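PDB 4V2X: endo-beta-1,4-glucanase (cellulase B) from Bacillus halodurans, which probably hydrolyses beta-1,4-glucosidic linkages in plant cell-wall polysaccharides, its carbohydrate-binding CBM46 module contributing to breakdown of xyloglucan and beta-1,3-1,4-glucans. Local coordinates for residues M65-L71 / Y103-P109; V315-F320 / I353-W358; N504-E510 / L560-S566. All coordinates share one frame; numbering follows the deposited sequence.

Interaction 1 of 3, residues M65-L71 / Y103-P109; sequences MQPGWNL and YKSIRIP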
loop_
_atom_site.group_PDB
_atom_site.type_symbol
_atom_site.label_atom_id
_atom_site.label_comp_id
_atom_site.label_asym_id
_atom_site.label_seq_id
_atom_site.Cartn_x
_atom_site.Cartn_y
_atom_site.Cartn_z
ATOM N N MET A 65 -0.303 31.519 -0.517
ATOM C CA MET A 65 -0.949 31.326 -1.822
ATOM C C MET A 65 -2.411 31.791 -1.875
ATOM O O MET A 65 -2.953 31.974 -2.965
ATOM C CB MET A 65 -0.923 29.850 -2.225
ATOM C CG MET A 65 0.450 29.251 -2.452
ATOM S SD MET A 65 0.372 27.456 -2.631
ATOM C CE MET A 65 -0.633 27.306 -4.104
ATOM N N GLN A 66 -3.053 31.945 -0.720
ATOM C CA GLN A 66 -4.499 32.203 -0.664
ATOM C C GLN A 66 -4.837 33.624 -1.132
ATOM O O GLN A 66 -4.228 34.563 -0.629
ATOM C CB GLN A 66 -4.982 32.022 0.772
ATOM C CG GLN A 66 -6.490 32.052 0.929
ATOM C CD GLN A 66 -7.104 30.710 0.615
ATOM O OE1 GLN A 66 -7.054 30.249 -0.524
ATOM N NE2 GLN A 66 -7.680 30.070 1.627
ATOM N N PRO A 67 -5.774 33.832 -2.067
ATOM C CA PRO A 67 -6.532 32.817 -2.782
ATOM C C PRO A 67 -5.949 32.564 -4.164
ATOM O O PRO A 67 -5.221 33.406 -4.688
ATOM C CB PRO A 67 -7.891 33.487 -2.942
ATOM C CG PRO A 67 -7.535 34.918 -3.161
ATOM C CD PRO A 67 -6.300 35.180 -2.342
ATOM N N GLY A 68 -6.329 31.444 -4.772
ATOM C CA GLY A 68 -5.787 31.045 -6.066
ATOM C C GLY A 68 -6.794 31.002 -7.199
ATOM O O GLY A 68 -8.008 30.995 -6.978
ATOM N N TRP A 69 -6.270 30.939 -8.419
ATOM C CA TRP A 69 -7.077 30.946 -9.630
ATOM C C TRP A 69 -6.436 30.023 -10.664
ATOM O O TRP A 69 -5.209 30.012 -10.806
ATOM C CB TRP A 69 -7.141 32.385 -10.141
ATOM C CG TRP A 69 -7.963 32.624 -11.365
ATOM C CD1 TRP A 69 -9.304 32.856 -11.416
ATOM C CD2 TRP A 69 -7.489 32.719 -12.710
ATOM N NE1 TRP A 69 -9.698 33.076 -12.710
ATOM C CE2 TRP A 69 -8.605 32.996 -13.526
ATOM C CE3 TRP A 69 -6.228 32.599 -13.310
ATOM C CZ2 TRP A 69 -8.502 33.149 -14.905
ATOM C CZ3 TRP A 69 -6.125 32.756 -14.680
ATOM C CH2 TRP A 69 -7.258 33.023 -15.464
ATOM N N ASN A 70 -7.258 29.244 -11.364
ATOM C CA ASN A 70 -6.789 28.375 -12.448
ATOM C C ASN A 70 -6.926 29.051 -13.800
ATOM O O ASN A 70 -7.988 29.573 -14.134
ATOM C CB ASN A 70 -7.603 27.082 -12.544
ATOM C CG ASN A 70 -7.177 26.028 -11.550
ATOM O OD1 ASN A 70 -6.422 25.117 -11.885
ATOM N ND2 ASN A 70 -7.697 26.116 -10.330
ATOM N N LEU A 71 -5.851 29.009 -14.575
ATOM C CA LEU A 71 -5.869 29.355 -15.982
ATOM C C LEU A 71 -6.404 28.148 -16.751
ATOM O O LEU A 71 -5.653 27.413 -17.391
ATOM C CB LEU A 71 -4.447 29.712 -16.432
ATOM C CG LEU A 71 -4.255 30.175 -17.867
ATOM C CD1 LEU A 71 -4.929 31.520 -18.095
ATOM C CD2 LEU A 71 -2.769 30.242 -18.172
ATOM N N TYR A 103 -5.863 37.761 -6.310
ATOM C CA TYR A 103 -5.326 36.404 -6.327
ATOM C C TYR A 103 -3.827 36.421 -6.060
ATOM O O TYR A 103 -3.107 37.276 -6.577
ATOM C CB TYR A 103 -5.680 35.688 -7.642
ATOM C CG TYR A 103 -7.160 35.376 -7.703
ATOM C CD1 TYR A 103 -7.693 34.328 -6.964
ATOM C CD2 TYR A 103 -8.034 36.157 -8.456
ATOM C CE1 TYR A 103 -9.047 34.053 -6.986
ATOM C CE2 TYR A 103 -9.397 35.892 -8.480
ATOM C CZ TYR A 103 -9.899 34.842 -7.746
ATOM O OH TYR A 103 -11.250 34.567 -7.754
ATOM N N LYS A 104 -3.383 35.494 -5.214
ATOM C CA LYS A 104 -1.987 35.400 -4.788
ATOM C C LYS A 104 -1.281 34.189 -5.405
ATOM O O LYS A 104 -0.065 34.047 -5.291
ATOM C CB LYS A 104 -1.906 35.315 -3.262
ATOM C CG LYS A 104 -2.427 36.539 -2.508
ATOM C CD LYS A 104 -1.596 37.779 -2.770
ATOM C CE LYS A 104 -2.077 38.953 -1.924
ATOM N NZ LYS A 104 -1.361 40.216 -2.268
ATOM N N SER A 105 -2.047 33.320 -6.055
ATOM C CA SER A 105 -1.484 32.151 -6.710
ATOM C C SER A 105 -2.275 31.819 -7.970
ATOM O O SER A 105 -3.470 32.120 -8.082
ATOM C CB SER A 105 -1.460 30.954 -5.762
ATOM O OG SER A 105 -2.759 30.648 -5.285
ATOM N N ILE A 106 -1.578 31.215 -8.924
ATOM C CA ILE A 106 -2.180 30.802 -10.180
ATOM C C ILE A 106 -1.751 29.377 -10.480
ATOM O O ILE A 106 -0.569 29.046 -10.380
ATOM C CB ILE A 106 -1.808 31.749 -11.345
ATOM C CG1 ILE A 106 -2.508 31.314 -12.636
ATOM C CG2 ILE A 106 -0.299 31.813 -11.556
ATOM C CD1 ILE A 106 -2.353 32.298 -13.775
ATOM N N ARG A 107 -2.723 28.533 -10.807
ATOM C CA ARG A 107 -2.445 27.190 -11.298
ATOM C C ARG A 107 -2.501 27.240 -12.817
ATOM O O ARG A 107 -3.484 27.728 -13.394
ATOM C CB ARG A 107 -3.478 26.202 -10.744
ATOM C CG ARG A 107 -3.241 24.746 -11.120
ATOM C CD ARG A 107 -3.949 23.855 -10.116
ATOM N NE ARG A 107 -3.899 22.410 -10.370
ATOM C CZ ARG A 107 -4.799 21.717 -11.069
ATOM N NH1 ARG A 107 -5.811 22.328 -11.681
ATOM N NH2 ARG A 107 -4.676 20.397 -11.175
ATOM N N ILE A 108 -1.431 26.758 -13.451
ATOM C CA ILE A 108 -1.314 26.694 -14.896
ATOM C C ILE A 108 -1.307 25.219 -15.295
ATOM O O ILE A 108 -0.238 24.595 -15.417
ATOM C CB ILE A 108 -0.042 27.419 -15.398
ATOM C CG1 ILE A 108 -0.052 28.881 -14.923
ATOM C CG2 ILE A 108 0.046 27.356 -16.924
ATOM C CD1 ILE A 108 1.267 29.607 -15.104
ATOM N N PRO A 109 -2.506 24.635 -15.465
ATOM C CA PRO A 109 -2.541 23.238 -15.873
ATOM C C PRO A 109 -2.024 23.105 -17.305
ATOM O O PRO A 109 -2.293 23.967 -18.135
ATOM C CB PRO A 109 -4.029 22.878 -15.775
ATOM C CG PRO A 109 -4.746 24.165 -15.947
ATOM C CD PRO A 109 -3.860 25.204 -15.324
HETATM O O HOH W 1 -3.238 26.561 -18.623
#
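R107 and N70 point the same way from neighbouring strands, and the arginine's chain runs past the amide oxygen step by step. Its CB, CG and CD each lie 3.3 Å from N70 OD1, because CG stands anti to the backbone N (chi1 -176°) and the chain stays extended to NE. Only at the end does the chain turn, bringing NH1 to within 2.9 Å of N70 OD1 in a nearly straight bond (164° at the hydrogen). The oxygen lies in the guanidinium plane, although the two flat groups are 74° apart. NE and NH2 continue to E193 and N196, so an arginine suits a place with several acceptors. N70 ND2 turns to G318 O and L357 O.

The strands are the first two of the (beta/alpha)8 barrel, a parallel beta-alpha-beta unit connected through helix 92-100. Between them, R107 N donates to W69 O and L71 N to R107 O, both at 2.9 Å.

On the helix side, W69 CB sits over one face of the Y103 ring, 3.8 Å from CD1, while I106 CD1 meets the indole at its edge. On the other face of the sheet, where R107 and N70 also point, S105 OG donates to M65 O over 2.7 Å and lies 3.2 Å from G68 CA. Glycine suits this position, where a side chain would collide with that hydroxyl.

Interaction 2 of 3, residues V315-F320 / I353-W358; sequences VVLGEF and ITHMLW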
loop_
_atom_site.group_PDB
_atom_site.type_symbol
_atom_site.label_atom_id
_atom_site.label_comp_id
_atom_site.label_asym_id
_atom_site.label_seq_id
_atom_site.Cartn_x
_atom_site.Cartn_y
_atom_site.Cartn_z
ATOM N N VAL A 315 -2.727 21.710 2.698
ATOM C CA VAL A 315 -3.609 21.261 1.630
ATOM C C VAL A 315 -3.955 22.419 0.712
ATOM O O VAL A 315 -4.352 23.498 1.182
ATOM C CB VAL A 315 -4.919 20.669 2.196
ATOM C CG1 VAL A 315 -5.892 20.309 1.074
ATOM C CG2 VAL A 315 -4.606 19.450 3.048
ATOM N N VAL A 316 -3.797 22.185 -0.594
ATOM C CA VAL A 316 -4.312 23.084 -1.606
ATOM C C VAL A 316 -5.499 22.399 -2.275
ATOM O O VAL A 316 -5.382 21.283 -2.789
ATOM C CB VAL A 316 -3.251 23.461 -2.657
ATOM C CG1 VAL A 316 -3.890 24.213 -3.820
ATOM C CG2 VAL A 316 -2.156 24.312 -2.026
ATOM N N LEU A 317 -6.649 23.063 -2.223
ATOM C CA LEU A 317 -7.805 22.662 -3.001
ATOM C C LEU A 317 -7.538 23.205 -4.401
ATOM O O LEU A 317 -7.806 24.374 -4.682
ATOM C CB LEU A 317 -9.072 23.256 -2.376
ATOM C CG LEU A 317 -10.399 22.935 -3.047
ATOM C CD1 LEU A 317 -10.676 21.441 -3.037
ATOM C CD2 LEU A 317 -11.519 23.685 -2.341
ATOM N N GLY A 318 -6.953 22.366 -5.259
ATOM C CA GLY A 318 -6.364 22.825 -6.525
ATOM C C GLY A 318 -7.368 23.280 -7.567
ATOM O O GLY A 318 -7.015 24.019 -8.496
ATOM N N GLU A 319 -8.604 22.795 -7.425
ATOM C CA GLU A 319 -9.735 23.230 -8.228
ATOM C C GLU A 319 -10.987 23.188 -7.383
ATOM O O GLU A 319 -11.217 22.211 -6.664
ATOM C CB GLU A 319 -9.967 22.285 -9.402
ATOM C CG GLU A 319 -8.815 22.186 -10.387
ATOM C CD GLU A 319 -9.121 21.270 -11.552
ATOM O OE1 GLU A 319 -10.285 20.853 -11.686
ATOM O OE2 GLU A 319 -8.195 20.958 -12.333
ATOM N N PHE A 320 -11.814 24.220 -7.490
ATOM C CA PHE A 320 -13.174 24.129 -6.971
ATOM C C PHE A 320 -14.132 24.916 -7.836
ATOM O O PHE A 320 -13.726 25.793 -8.601
ATOM C CB PHE A 320 -13.273 24.561 -5.502
ATOM C CG PHE A 320 -13.193 26.046 -5.284
ATOM C CD1 PHE A 320 -11.966 26.697 -5.256
ATOM C CD2 PHE A 320 -14.349 26.797 -5.070
ATOM C CE1 PHE A 320 -11.887 28.063 -5.041
ATOM C CE2 PHE A 320 -14.273 28.164 -4.857
ATOM C CZ PHE A 320 -13.043 28.802 -4.842
ATOM N N ILE A 353 -7.367 25.798 4.525
ATOM C CA ILE A 353 -7.171 25.185 3.216
ATOM C C ILE A 353 -7.097 26.277 2.153
ATOM O O ILE A 353 -8.012 27.087 2.003
ATOM C CB ILE A 353 -8.288 24.166 2.910
ATOM C CG1 ILE A 353 -8.151 22.954 3.848
ATOM C CG2 ILE A 353 -8.214 23.710 1.452
ATOM C CD1 ILE A 353 -9.365 22.049 3.899
ATOM N N THR A 354 -5.992 26.303 1.417
ATOM C CA THR A 354 -5.852 27.232 0.303
ATOM C C THR A 354 -6.658 26.714 -0.890
ATOM O O THR A 354 -6.603 25.532 -1.208
ATOM C CB THR A 354 -4.369 27.436 -0.049
ATOM O OG1 THR A 354 -3.777 28.276 0.956
ATOM C CG2 THR A 354 -4.196 28.076 -1.417
ATOM N N HIS A 355 -7.404 27.603 -1.544
ATOM C CA HIS A 355 -8.309 27.198 -2.629
ATOM C C HIS A 355 -7.962 27.899 -3.933
ATOM O O HIS A 355 -7.501 29.035 -3.933
ATOM C CB HIS A 355 -9.778 27.444 -2.253
ATOM C CG HIS A 355 -10.053 28.821 -1.733
ATOM N ND1 HIS A 355 -10.181 29.918 -2.559
ATOM C CD2 HIS A 355 -10.199 29.282 -0.470
ATOM C CE1 HIS A 355 -10.390 30.996 -1.825
ATOM N NE2 HIS A 355 -10.413 30.636 -0.556
ATOM N N MET A 356 -8.176 27.203 -5.043
ATOM C CA MET A 356 -7.909 27.759 -6.354
ATOM C C MET A 356 -9.126 27.544 -7.246
ATOM O O MET A 356 -9.487 26.409 -7.551
ATOM C CB MET A 356 -6.657 27.116 -6.959
ATOM C CG MET A 356 -5.519 26.960 -5.957
ATOM S SD MET A 356 -3.934 26.539 -6.694
ATOM C CE MET A 356 -3.504 28.099 -7.476
ATOM N N LEU A 357 -9.750 28.648 -7.662
ATOM C CA LEU A 357 -10.973 28.597 -8.444
ATOM C C LEU A 357 -10.720 27.993 -9.803
ATOM O O LEU A 357 -9.756 28.367 -10.488
ATOM C CB LEU A 357 -11.535 30.005 -8.648
ATOM C CG LEU A 357 -12.812 30.109 -9.488
ATOM C CD1 LEU A 357 -13.999 29.556 -8.723
ATOM C CD2 LEU A 357 -13.033 31.557 -9.891
ATOM N N TRP A 358 -11.575 27.059 -10.207
ATOM C CA TRP A 358 -11.526 26.559 -11.574
ATOM C C TRP A 358 -12.209 27.563 -12.489
ATOM O O TRP A 358 -13.417 27.780 -12.388
ATOM C CB TRP A 358 -12.193 25.190 -11.717
ATOM C CG TRP A 358 -12.116 24.725 -13.134
ATOM C CD1 TRP A 358 -13.138 24.640 -14.026
ATOM C CD2 TRP A 358 -10.934 24.352 -13.841
ATOM N NE1 TRP A 358 -12.672 24.217 -15.248
ATOM C CE2 TRP A 358 -11.319 24.031 -15.159
ATOM C CE3 TRP A 358 -9.584 24.247 -13.486
ATOM C CZ2 TRP A 358 -10.406 23.605 -16.118
ATOM C CZ3 TRP A 358 -8.679 23.833 -14.442
ATOM C CH2 TRP A 358 -9.095 23.509 -15.740
#
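V316, L317 and their neighbours on strand 315-320 pair in parallel with T354 and H355 of strand 354-357, the seventh and eighth strands of the barrel, which helix 334-350 connects. Among the backbone bonds, L317 N donates to T354 O over 2.7 Å and M356 N to L317 O over 2.9 Å. Beyond G318 the ladder becomes irregular: F320 N, not E319 N, reaches M356 O, and that bond is weak. W358 N to F320 O, 3.0 Å, restores a straight link.

The apolar contacts fall on two sides. V316 CG1 touches M356 SD at 3.7 Å, the compact, branched valine and the flexible thioether packing together inside the barrel. Facing the helices, L317 CB rests on I353 CG2.

F320 and H355 form an oblique aromatic pair, planes at 84°. F320 CG takes the crowded position between N and the carbonyl carbon (chi1 75°), which swings the ring back across the partner strand: CE1 lies 3.5 Å from H355 ND1, and L357 CD1 lies over one face, toward the rim.

The main charged group is E319, extended alongside W358. Its carboxylate is 29° from the indole plane, with OE1 over one face toward the rim and CD 3.6 Å from CE3. With an alanine here, R107 would probably lose a charged mate and the W358 ring would be freer to shift.

A salt bridge from OE2 to R107 and a hydrogen bond between OE1 and Y274 hold the carboxylate near the C-terminal end of the seventh strand, where the family 5 active site lies; a cacodylate ion about 5 Å away probably comes from the crystallisation liquor.

Interaction 3 of 3, residues N504-E510 / L560-S566; sequences NSLATME and LTFHFWS. With GOL (glycerol), chain F.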
loop_
_atom_site.group_PDB
_atom_site.type_symbol
_atom_site.label_atom_id
_atom_site.label_comp_id
_atom_site.label_asym_id
_atom_site.label_seq_id
_atom_site.Cartn_x
_atom_site.Cartn_y
_atom_site.Cartn_z
ATOM N N ASN A 504 -41.592 34.097 -15.005
ATOM C CA ASN A 504 -41.102 32.999 -14.172
ATOM C C ASN A 504 -39.739 32.484 -14.598
ATOM O O ASN A 504 -39.355 32.588 -15.764
ATOM C CB ASN A 504 -42.082 31.827 -14.192
ATOM C CG ASN A 504 -43.394 32.161 -13.533
ATOM O OD1 ASN A 504 -43.519 32.070 -12.313
ATOM N ND2 ASN A 504 -44.382 32.559 -14.334
ATOM N N SER A 505 -39.022 31.928 -13.623
ATOM C CA SER A 505 -37.760 31.246 -13.855
ATOM C C SER A 505 -37.954 29.763 -13.551
ATOM O O SER A 505 -38.505 29.413 -12.505
ATOM C CB SER A 505 -36.679 31.829 -12.948
ATOM O OG SER A 505 -35.480 31.081 -13.016
ATOM N N LEU A 506 -37.514 28.901 -14.463
ATOM C CA LEU A 506 -37.684 27.464 -14.281
ATOM C C LEU A 506 -36.640 26.927 -13.318
ATOM O O LEU A 506 -35.460 27.208 -13.472
ATOM C CB LEU A 506 -37.571 26.741 -15.623
ATOM C CG LEU A 506 -37.720 25.213 -15.604
ATOM C CD1 LEU A 506 -39.135 24.796 -15.244
ATOM C CD2 LEU A 506 -37.321 24.636 -16.952
ATOM N N ALA A 507 -37.077 26.125 -12.346
ATOM C CA ALA A 507 -36.173 25.496 -11.384
ATOM C C ALA A 507 -35.765 24.084 -11.816
ATOM O O ALA A 507 -34.578 23.755 -11.865
ATOM C CB ALA A 507 -36.819 25.458 -10.009
ATOM N N THR A 508 -36.751 23.256 -12.125
ATOM C CA THR A 508 -36.473 21.883 -12.554
ATOM C C THR A 508 -37.710 21.265 -13.224
ATOM O O THR A 508 -38.779 21.889 -13.303
ATOM C CB THR A 508 -35.931 21.030 -11.372
ATOM O OG1 THR A 508 -35.541 19.712 -11.819
ATOM C CG2 THR A 508 -36.951 20.952 -10.246
ATOM N N MET A 509 -37.531 20.062 -13.753
ATOM C CA MET A 509 -38.575 19.374 -14.495
ATOM C C MET A 509 -38.556 17.904 -14.110
ATOM O O MET A 509 -37.500 17.275 -14.133
ATOM C CB MET A 509 -38.345 19.501 -16.001
ATOM C CG MET A 509 -39.460 18.889 -16.841
ATOM S SD MET A 509 -39.009 18.563 -18.556
ATOM C CE MET A 509 -37.962 17.119 -18.379
ATOM N N GLU A 510 -39.725 17.378 -13.759
ATOM C CA GLU A 510 -39.899 15.948 -13.549
ATOM C C GLU A 510 -40.440 15.286 -14.804
ATOM O O GLU A 510 -41.169 15.908 -15.575
ATOM C CB GLU A 510 -40.884 15.678 -12.410
ATOM C CG GLU A 510 -40.423 16.140 -11.048
ATOM C CD GLU A 510 -41.434 15.796 -9.990
ATOM O OE1 GLU A 510 -41.410 14.648 -9.508
ATOM O OE2 GLU A 510 -42.258 16.679 -9.667
ATOM N N LEU A 560 -44.867 15.358 -17.661
ATOM C CA LEU A 560 -43.836 16.288 -17.246
ATOM C C LEU A 560 -44.417 17.230 -16.206
ATOM O O LEU A 560 -45.589 17.598 -16.283
ATOM C CB LEU A 560 -43.339 17.099 -18.441
ATOM C CG LEU A 560 -42.801 16.307 -19.627
ATOM C CD1 LEU A 560 -42.373 17.264 -20.727
ATOM C CD2 LEU A 560 -41.645 15.412 -19.218
ATOM N N THR A 561 -43.599 17.617 -15.236
ATOM C CA THR A 561 -44.003 18.616 -14.257
ATOM C C THR A 561 -42.897 19.657 -14.171
ATOM O O THR A 561 -41.765 19.349 -13.799
ATOM C CB THR A 561 -44.263 17.995 -12.877
ATOM O OG1 THR A 561 -45.213 16.927 -13.000
ATOM C CG2 THR A 561 -44.788 19.050 -11.898
ATOM N N PHE A 562 -43.235 20.883 -14.547
ATOM C CA PHE A 562 -42.302 21.985 -14.518
ATOM C C PHE A 562 -42.518 22.768 -13.241
ATOM O O PHE A 562 -43.631 23.203 -12.960
ATOM C CB PHE A 562 -42.497 22.874 -15.742
ATOM C CG PHE A 562 -42.171 22.184 -17.029
ATOM C CD1 PHE A 562 -43.132 21.447 -17.697
ATOM C CD2 PHE A 562 -40.893 22.262 -17.564
ATOM C CE1 PHE A 562 -42.824 20.798 -18.882
ATOM C CE2 PHE A 562 -40.579 21.624 -18.745
ATOM C CZ PHE A 562 -41.548 20.891 -19.409
ATOM N N HIS A 563 -41.437 22.906 -12.478
ATOM C CA HIS A 563 -41.427 23.613 -11.205
ATOM C C HIS A 563 -40.735 24.948 -11.391
ATOM O O HIS A 563 -39.591 24.996 -11.826
ATOM C CB HIS A 563 -40.657 22.787 -10.175
ATOM C CG HIS A 563 -41.257 21.442 -9.907
ATOM N ND1 HIS A 563 -42.145 21.216 -8.878
ATOM C CD2 HIS A 563 -41.104 20.253 -10.536
ATOM C CE1 HIS A 563 -42.511 19.947 -8.883
ATOM N NE2 HIS A 563 -41.889 19.339 -9.874
ATOM N N PHE A 564 -41.433 26.031 -11.056
ATOM C CA PHE A 564 -40.884 27.381 -11.183
ATOM C C PHE A 564 -40.586 27.974 -9.813
ATOM O O PHE A 564 -41.195 27.598 -8.815
ATOM C CB PHE A 564 -41.848 28.278 -11.966
ATOM C CG PHE A 564 -42.105 27.797 -13.362
ATOM C CD1 PHE A 564 -43.079 26.836 -13.611
ATOM C CD2 PHE A 564 -41.350 28.276 -14.424
ATOM C CE1 PHE A 564 -43.307 26.375 -14.898
ATOM C CE2 PHE A 564 -41.571 27.818 -15.709
ATOM C CZ PHE A 564 -42.552 26.869 -15.947
ATOM N N TRP A 565 -39.642 28.906 -9.778
ATOM C CA TRP A 565 -39.179 29.491 -8.518
ATOM C C TRP A 565 -40.242 30.310 -7.777
ATOM O O TRP A 565 -40.116 30.549 -6.575
ATOM C CB TRP A 565 -37.921 30.324 -8.759
ATOM C CG TRP A 565 -36.722 29.453 -8.936
ATOM C CD1 TRP A 565 -36.042 29.217 -10.085
ATOM C CD2 TRP A 565 -36.097 28.660 -7.926
ATOM N NE1 TRP A 565 -35.015 28.335 -9.855
ATOM C CE2 TRP A 565 -35.032 27.973 -8.536
ATOM C CE3 TRP A 565 -36.337 28.462 -6.561
ATOM C CZ2 TRP A 565 -34.192 27.113 -7.823
ATOM C CZ3 TRP A 565 -35.503 27.606 -5.855
ATOM C CH2 TRP A 565 -34.445 26.941 -6.490
ATOM N N SER A 566 -41.265 30.745 -8.502
ATOM C CA SER A 566 -42.411 31.430 -7.916
ATOM C C SER A 566 -43.303 30.500 -7.106
ATOM O O SER A 566 -44.178 30.969 -6.387
ATOM C CB SER A 566 -43.259 32.040 -9.027
ATOM O OG SER A 566 -43.720 31.022 -9.896
HETATM C C1 GOL F . -31.197 28.311 -12.885
HETATM O O1 GOL F . -31.619 29.417 -13.689
HETATM C C2 GOL F . -32.423 27.552 -12.424
HETATM O O2 GOL F . -33.146 28.356 -11.492
HETATM C C3 GOL F . -31.994 26.230 -11.811
HETATM O O3 GOL F . -32.696 25.944 -10.596
HETATM O O HOH W 2 -40.640 31.614 -11.310
#
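A classic beta bulge interrupts the outermost strand 506-513 of the antiparallel sheet in the C-terminal carbohydrate-binding domain. A507 and T508 both face H563: A507 N donates to H563 O over 2.8 Å, T508 N reaches the same oxygen weakly, and H563 N returns a bond to T508 O.

The bulge brings A507 CB over W565, 3.6 Å from the centroid of the five-membered ring, a CH-pi contact in which alanine's single methyl sits flat on the ring. A glycerol, probably from the crystallisation liquor, lies at the indole edge, its O3 hydrogen-bonded to A507 O.

On one sheet face, M509 CG stands over the F562 ring and SD sits 3.4 Å from CE2, an oblique Met-aromatic contact. L506 CD1 reaches the edge of that ring and sits over one face of F564. Across the sheet, H563 NE2 donates a hydrogen bond to E510 OE2 over 2.7 Å; OE2 is met on its anti side, somewhat out of the carboxylate plane, and lies close to the imidazole plane, while OE1 meets S526. In the flanking loops S566 OG donates to N504 OD1 over 2.6 Å, and a water donates to N504 OD1 and accepts from S505 N and S566 N.

The carboxylate fixes the imidazole's rotation and would be expected to favour its protonated form.

Interactions 1 and 2 belong to one barrel and touch: strands 68-70 and 354-357 are neighbours, closing the sheet, with N70 N 2.8 Å from L357 O and G68 N 2.8 Å from H355 O. The N70 amide nitrogen ties interaction 1 to both strands of interaction 2. Both are buried and parallel, mostly apolar toward the helices, polar and apolar inside. Interaction 3 lies in another domain, its centre about 37 Å from that of interaction 1 and about 33 Å from that of interaction 2. Its strands are antiparallel at a sheet edge, largely buried but nearer the surface, apolar on one face, and its polar side chains pair as histidine with glutamate and serine with asparagine.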